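Local coordinates for protein antibiotic biosynthesis monooxygenase (Rhodospirillum rubrum, PDB 4HL9) that probably acts as a monooxygenase of the antibiotic biosynthesis type and assembles as a dimer whose antiparallel beta sheet runs on between subunits, at residues 36-48 with 60-74. Residues are numbered along the deposited sequence; the frame is centred on the assembly and turned at random.
Sequences AIDIVLPLYRELV and YDLFVDQKDPGHFVF
Segment 37-48 of helix 37-52 packs lengthwise on one face of the antiparallel hairpin formed by strands 60-65 and 71-74, with an aromatic cluster of Tyr44, Phe72 and Phe74 in the middle of the contact. With CG anti to its carbonyl carbon (chi1 -83°), Tyr44 directs its ring toward the two phenylalanines, which meet it differently. Its CE2 sits over one face of the Phe72 ring, offset toward the rim and 3.4 Å from Phe72 CD2, the planes inclined at 38°. At the Tyr44 ring edge, Phe74 CZ lies 3.4 Å from Tyr44 CE1, and these two planes meet obliquely. Leu62, on the neighbouring strand, touches both residues: its CD2 lies 3.7 Å from Tyr44 CB, while its CD1 stands over the centre of one face of the Phe74 ring. The phenolic oxygen of Tyr44, carried past Phe72 into a buried setting, is hydrogen-bonded to Asp30 of strand 24-32.

This is the ferredoxin-like alpha-beta layering expected of the family, in which helices cover one side of a four-stranded antiparallel sheet; the helix runs nearly antiparallel to strand 60-65, at 158°. At the C-terminal end of this segment, Val48 CG2 packs 3.8 Å from Leu62 CB, and Val48 CA meets the Tyr60 ring at its edge. Leu47 CD2 reaches Phe74 CZ at 3.7 Å. Nearer the N-terminus, Leu41 crosses Phe72 at about a right angle, CD2 lying 3.8 Å from Phe72 CE1, and Ile37 CD1 rests on the Pro69-Gly70 backbone, 3.6 Å from Gly70 N. At that corner Asp68 OD1 accepts from Gly70 N, an Asx turn. Along the outer edge of strand 60-65, Phe63 to Asp65 pair in an antiparallel ladder with a strand of the second subunit, continuing the sheet across the dimer interface.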
loop_
_atom_site.group_PDB
_atom_site.type_symbol
_atom_site.label_atom_id
_atom_site.label_comp_id
_atom_site.label_asym_id
_atom_site.label_seq_id
_atom_site.Cartn_x
_atom_site.Cartn_y
_atom_site.Cartn_z
ATOM N N ALA A 36 -17.275 8.522 -13.030
ATOM C CA ALA A 36 -16.329 9.656 -12.993
ATOM C C ALA A 36 -14.875 9.317 -13.339
ATOM O O ALA A 36 -14.019 10.201 -13.353
ATOM C CB ALA A 36 -16.393 10.340 -11.623
ATOM N N ILE A 37 -14.597 8.044 -13.626
ATOM C CA ILE A 37 -13.234 7.561 -13.792
ATOM C C ILE A 37 -12.502 8.303 -14.909
ATOM O O ILE A 37 -11.343 8.717 -14.730
ATOM C CB ILE A 37 -13.209 6.000 -14.002
ATOM C CG1 ILE A 37 -13.521 5.275 -12.673
ATOM C CG2 ILE A 37 -11.896 5.552 -14.626
ATOM C CD1 ILE A 37 -14.078 3.850 -12.844
ATOM N N ASP A 38 -13.171 8.479 -16.055
ATOM C CA ASP A 38 -12.556 9.175 -17.189
ATOM C C ASP A 38 -12.274 10.661 -16.913
ATOM O O ASP A 38 -11.330 11.223 -17.444
ATOM C CB ASP A 38 -13.373 8.988 -18.481
ATOM C CG ASP A 38 -13.353 7.536 -18.977
ATOM O OD1 ASP A 38 -12.399 6.795 -18.650
ATOM O OD2 ASP A 38 -14.301 7.123 -19.672
ATOM N N ILE A 39 -13.093 11.282 -16.077
ATOM C CA ILE A 39 -12.859 12.652 -15.621
ATOM C C ILE A 39 -11.583 12.734 -14.765
ATOM O O ILE A 39 -10.744 13.622 -14.955
ATOM C CB ILE A 39 -14.077 13.165 -14.814
ATOM C CG1 ILE A 39 -15.289 13.364 -15.746
ATOM C CG2 ILE A 39 -13.753 14.450 -14.062
ATOM C CD1 ILE A 39 -16.547 13.812 -14.993
ATOM N N VAL A 40 -11.419 11.792 -13.845
ATOM C CA VAL A 40 -10.352 11.927 -12.828
ATOM C C VAL A 40 -8.973 11.439 -13.277
ATOM O O VAL A 40 -7.956 11.902 -12.766
ATOM C CB VAL A 40 -10.717 11.294 -11.481
ATOM C CG1 VAL A 40 -11.944 11.974 -10.861
ATOM C CG2 VAL A 40 -10.862 9.760 -11.613
ATOM N N LEU A 41 -8.938 10.519 -14.238
ATOM C CA LEU A 41 -7.681 10.018 -14.755
ATOM C C LEU A 41 -6.666 11.123 -15.125
ATOM O O LEU A 41 -5.548 11.075 -14.627
ATOM C CB LEU A 41 -7.890 8.975 -15.869
ATOM C CG LEU A 41 -8.276 7.581 -15.327
ATOM C CD1 LEU A 41 -8.792 6.640 -16.457
ATOM C CD2 LEU A 41 -7.074 6.937 -14.612
ATOM N N PRO A 42 -7.063 12.131 -15.951
ATOM C CA PRO A 42 -6.115 13.205 -16.305
ATOM C C PRO A 42 -5.617 13.998 -15.091
ATOM O O PRO A 42 -4.489 14.482 -15.102
ATOM C CB PRO A 42 -6.942 14.133 -17.214
ATOM C CG PRO A 42 -8.063 13.264 -17.726
ATOM C CD PRO A 42 -8.382 12.349 -16.588
ATOM N N LEU A 43 -6.484 14.154 -14.094
ATOM C CA LEU A 43 -6.177 14.830 -12.837
ATOM C C LEU A 43 -5.114 14.032 -12.060
ATOM O O LEU A 43 -4.104 14.587 -11.625
ATOM C CB LEU A 43 -7.457 14.956 -12.005
ATOM C CG LEU A 43 -8.461 16.090 -12.253
ATOM C CD1 LEU A 43 -8.428 16.643 -13.658
ATOM C CD2 LEU A 43 -9.881 15.767 -11.775
ATOM N N TYR A 44 -5.340 12.722 -11.932
ATOM C CA TYR A 44 -4.364 11.821 -11.316
ATOM C C TYR A 44 -3.009 11.866 -12.050
ATOM O O TYR A 44 -1.963 11.893 -11.402
ATOM C CB TYR A 44 -4.900 10.382 -11.294
ATOM C CG TYR A 44 -5.836 10.025 -10.150
ATOM C CD1 TYR A 44 -5.436 10.120 -8.825
ATOM C CD2 TYR A 44 -7.114 9.516 -10.410
ATOM C CE1 TYR A 44 -6.303 9.751 -7.784
ATOM C CE2 TYR A 44 -7.972 9.162 -9.394
ATOM C CZ TYR A 44 -7.573 9.266 -8.093
ATOM O OH TYR A 44 -8.444 8.912 -7.110
ATOM N N ARG A 45 -3.026 11.869 -13.384
ATOM C CA ARG A 45 -1.777 11.912 -14.153
ATOM C C ARG A 45 -0.944 13.182 -13.865
ATOM O O ARG A 45 0.274 13.107 -13.647
ATOM C CB ARG A 45 -2.038 11.767 -15.658
ATOM C CG ARG A 45 -2.627 10.423 -16.094
ATOM C CD ARG A 45 -2.654 10.346 -17.617
ATOM N NE ARG A 45 -3.944 9.897 -18.148
ATOM C CZ ARG A 45 -4.396 8.643 -18.101
ATOM N NH1 ARG A 45 -3.682 7.676 -17.526
ATOM N NH2 ARG A 45 -5.581 8.355 -18.624
ATOM N N GLU A 46 -1.611 14.335 -13.828
ATOM C CA GLU A 46 -0.941 15.594 -13.459
ATOM C C GLU A 46 -0.466 15.575 -11.999
ATOM O O GLU A 46 0.638 16.011 -11.711
ATOM C CB GLU A 46 -1.837 16.821 -13.709
ATOM C CG GLU A 46 -1.116 18.170 -13.451
ATOM C CD GLU A 46 -2.013 19.397 -13.615
ATOM O OE1 GLU A 46 -3.169 19.264 -14.078
ATOM O OE2 GLU A 46 -1.551 20.506 -13.274
ATOM N N LEU A 47 -1.303 15.090 -11.085
ATOM C CA LEU A 47 -0.912 14.971 -9.671
ATOM C C LEU A 47 0.397 14.160 -9.527
ATOM O O LEU A 47 1.341 14.581 -8.845
ATOM C CB LEU A 47 -2.080 14.408 -8.824
ATOM C CG LEU A 47 -1.878 14.279 -7.313
ATOM C CD1 LEU A 47 -1.523 15.647 -6.679
ATOM C CD2 LEU A 47 -3.073 13.602 -6.599
ATOM N N VAL A 48 0.466 13.030 -10.217
ATOM C CA VAL A 48 1.653 12.168 -10.170
ATOM C C VAL A 48 2.879 12.892 -10.740
ATOM O O VAL A 48 3.940 12.960 -10.084
ATOM C CB VAL A 48 1.386 10.823 -10.863
ATOM C CG1 VAL A 48 2.680 10.044 -11.104
ATOM C CG2 VAL A 48 0.422 9.996 -10.029
ATOM N N TYR A 60 6.751 8.050 -5.685
ATOM C CA TYR A 60 5.306 8.337 -5.710
ATOM C C TYR A 60 4.752 7.622 -6.929
ATOM O O TYR A 60 5.121 7.924 -8.062
ATOM C CB TYR A 60 5.097 9.832 -5.842
ATOM C CG TYR A 60 3.709 10.371 -5.574
ATOM C CD1 TYR A 60 3.245 10.529 -4.263
ATOM C CD2 TYR A 60 2.884 10.780 -6.628
ATOM C CE1 TYR A 60 2.010 11.072 -4.006
ATOM C CE2 TYR A 60 1.619 11.314 -6.382
ATOM C CZ TYR A 60 1.192 11.461 -5.072
ATOM O OH TYR A 60 -0.043 11.996 -4.801
ATOM N N ASP A 61 3.903 6.643 -6.682
ATOM C CA ASP A 61 3.428 5.775 -7.751
ATOM C C ASP A 61 1.964 5.499 -7.505
ATOM O O ASP A 61 1.545 5.359 -6.369
ATOM C CB ASP A 61 4.217 4.465 -7.773
ATOM C CG ASP A 61 5.697 4.674 -8.104
ATOM O OD1 ASP A 61 6.035 4.904 -9.292
ATOM O OD2 ASP A 61 6.511 4.638 -7.171
ATOM N N LEU A 62 1.201 5.425 -8.590
ATOM C CA LEU A 62 -0.230 5.281 -8.503
ATOM C C LEU A 62 -0.634 3.972 -9.178
ATOM O O LEU A 62 -0.118 3.635 -10.251
ATOM C CB LEU A 62 -0.880 6.482 -9.205
ATOM C CG LEU A 62 -2.404 6.415 -9.396
ATOM C CD1 LEU A 62 -3.147 6.659 -8.093
ATOM C CD2 LEU A 62 -2.828 7.434 -10.462
ATOM N N PHE A 63 -1.541 3.245 -8.533
ATOM C CA PHE A 63 -1.994 1.944 -9.017
ATOM C C PHE A 63 -3.493 1.906 -8.999
ATOM O O PHE A 63 -4.132 2.738 -8.343
ATOM C CB PHE A 63 -1.467 0.848 -8.091
ATOM C CG PHE A 63 0.021 0.848 -7.978
ATOM C CD1 PHE A 63 0.787 0.093 -8.853
ATOM C CD2 PHE A 63 0.664 1.666 -7.038
ATOM C CE1 PHE A 63 2.197 0.109 -8.764
ATOM C CE2 PHE A 63 2.050 1.689 -6.947
ATOM C CZ PHE A 63 2.811 0.896 -7.800
ATOM N N VAL A 64 -4.050 0.909 -9.685
ATOM C CA VAL A 64 -5.495 0.709 -9.675
ATOM C C VAL A 64 -5.821 -0.762 -9.360
ATOM O O VAL A 64 -5.138 -1.666 -9.830
ATOM C CB VAL A 64 -6.140 1.177 -11.005
ATOM C CG1 VAL A 64 -5.631 0.351 -12.190
ATOM C CG2 VAL A 64 -7.687 1.133 -10.930
ATOM N N ASP A 65 -6.876 -0.966 -8.585
ATOM C CA ASP A 65 -7.364 -2.286 -8.138
ATOM C C ASP A 65 -7.824 -3.056 -9.372
ATOM O O ASP A 65 -8.542 -2.492 -10.210
ATOM C CB ASP A 65 -8.554 -2.048 -7.213
ATOM C CG ASP A 65 -9.117 -3.323 -6.581
ATOM O OD1 ASP A 65 -8.931 -4.433 -7.120
ATOM O OD2 ASP A 65 -9.796 -3.187 -5.544
ATOM N N GLN A 66 -7.399 -4.314 -9.498
ATOM C CA GLN A 66 -7.763 -5.116 -10.691
ATOM C C GLN A 66 -9.263 -5.448 -10.765
ATOM O O GLN A 66 -9.787 -5.775 -11.856
ATOM C CB GLN A 66 -6.939 -6.404 -10.765
ATOM C CG GLN A 66 -5.451 -6.208 -11.054
ATOM C CD GLN A 66 -4.735 -7.523 -11.278
ATOM O OE1 GLN A 66 -5.133 -8.546 -10.725
ATOM N NE2 GLN A 66 -3.660 -7.500 -12.062
ATOM N N LYS A 67 -9.938 -5.378 -9.624
ATOM C CA LYS A 67 -11.374 -5.708 -9.545
ATOM C C LYS A 67 -12.293 -4.486 -9.365
ATOM O O LYS A 67 -13.512 -4.643 -9.239
ATOM C CB LYS A 67 -11.633 -6.746 -8.435
ATOM C CG LYS A 67 -10.827 -8.033 -8.627
ATOM C CD LYS A 67 -10.824 -8.914 -7.370
ATOM C CE LYS A 67 -9.611 -9.883 -7.354
ATOM N NZ LYS A 67 -8.308 -9.194 -7.027
ATOM N N ASP A 68 -11.706 -3.281 -9.353
ATOM C CA ASP A 68 -12.451 -2.029 -9.186
ATOM C C ASP A 68 -11.652 -0.892 -9.868
ATOM O O ASP A 68 -10.745 -0.319 -9.263
ATOM C CB ASP A 68 -12.700 -1.769 -7.678
ATOM C CG ASP A 68 -13.492 -0.480 -7.387
ATOM O OD1 ASP A 68 -13.637 0.401 -8.273
ATOM O OD2 ASP A 68 -13.962 -0.338 -6.225
ATOM N N PRO A 69 -11.991 -0.575 -11.135
ATOM C CA PRO A 69 -11.276 0.425 -11.944
ATOM C C PRO A 69 -11.375 1.837 -11.387
ATOM O O PRO A 69 -10.696 2.757 -11.892
ATOM C CB PRO A 69 -11.958 0.371 -13.310
ATOM C CG PRO A 69 -12.836 -0.832 -13.299
ATOM C CD PRO A 69 -13.023 -1.299 -11.898
ATOM N N GLY A 70 -12.199 2.001 -10.365
ATOM C CA GLY A 70 -12.302 3.273 -9.653
ATOM C C GLY A 70 -11.588 3.304 -8.317
ATOM O O GLY A 70 -11.679 4.301 -7.617
ATOM N N HIS A 71 -10.887 2.227 -7.952
ATOM C CA HIS A 71 -10.238 2.161 -6.625
ATOM C C HIS A 71 -8.760 2.433 -6.893
ATOM O O HIS A 71 -8.052 1.575 -7.432
ATOM C CB HIS A 71 -10.492 0.804 -5.922
ATOM C CG HIS A 71 -9.741 0.613 -4.619
ATOM N ND1 HIS A 71 -9.476 -0.633 -4.086
ATOM C CD2 HIS A 71 -9.187 1.504 -3.759
ATOM C CE1 HIS A 71 -8.807 -0.505 -2.950
ATOM N NE2 HIS A 71 -8.609 0.783 -2.731
ATOM N N PHE A 72 -8.319 3.655 -6.577
ATOM C CA PHE A 72 -6.938 4.067 -6.890
ATOM C C PHE A 72 -6.123 4.041 -5.629
ATOM O O PHE A 72 -6.635 4.410 -4.575
ATOM C CB PHE A 72 -6.901 5.469 -7.523
ATOM C CG PHE A 72 -7.524 5.515 -8.878
ATOM C CD1 PHE A 72 -6.792 5.152 -10.007
ATOM C CD2 PHE A 72 -8.865 5.875 -9.022
ATOM C CE1 PHE A 72 -7.371 5.171 -11.254
ATOM C CE2 PHE A 72 -9.455 5.894 -10.266
ATOM C CZ PHE A 72 -8.707 5.545 -11.388
ATOM N N VAL A 73 -4.851 3.655 -5.756
ATOM C CA VAL A 73 -3.970 3.507 -4.600
ATOM C C VAL A 73 -2.637 4.201 -4.869
ATOM O O VAL A 73 -1.965 3.919 -5.874
ATOM C CB VAL A 73 -3.753 2.029 -4.212
ATOM C CG1 VAL A 73 -2.761 1.900 -3.027
ATOM C CG2 VAL A 73 -5.095 1.357 -3.857
ATOM N N PHE A 74 -2.283 5.117 -3.977
ATOM C CA PHE A 74 -1.003 5.795 -4.011
ATOM C C PHE A 74 -0.049 5.061 -3.079
ATOM O O PHE A 74 -0.432 4.662 -1.990
ATOM C CB PHE A 74 -1.154 7.242 -3.492
ATOM C CG PHE A 74 -1.910 8.156 -4.420
ATOM C CD1 PHE A 74 -1.249 8.835 -5.439
ATOM C CD2 PHE A 74 -3.275 8.372 -4.240
ATOM C CE1 PHE A 74 -1.942 9.696 -6.293
ATOM C CE2 PHE A 74 -3.966 9.250 -5.063
ATOM C CZ PHE A 74 -3.308 9.901 -6.092
#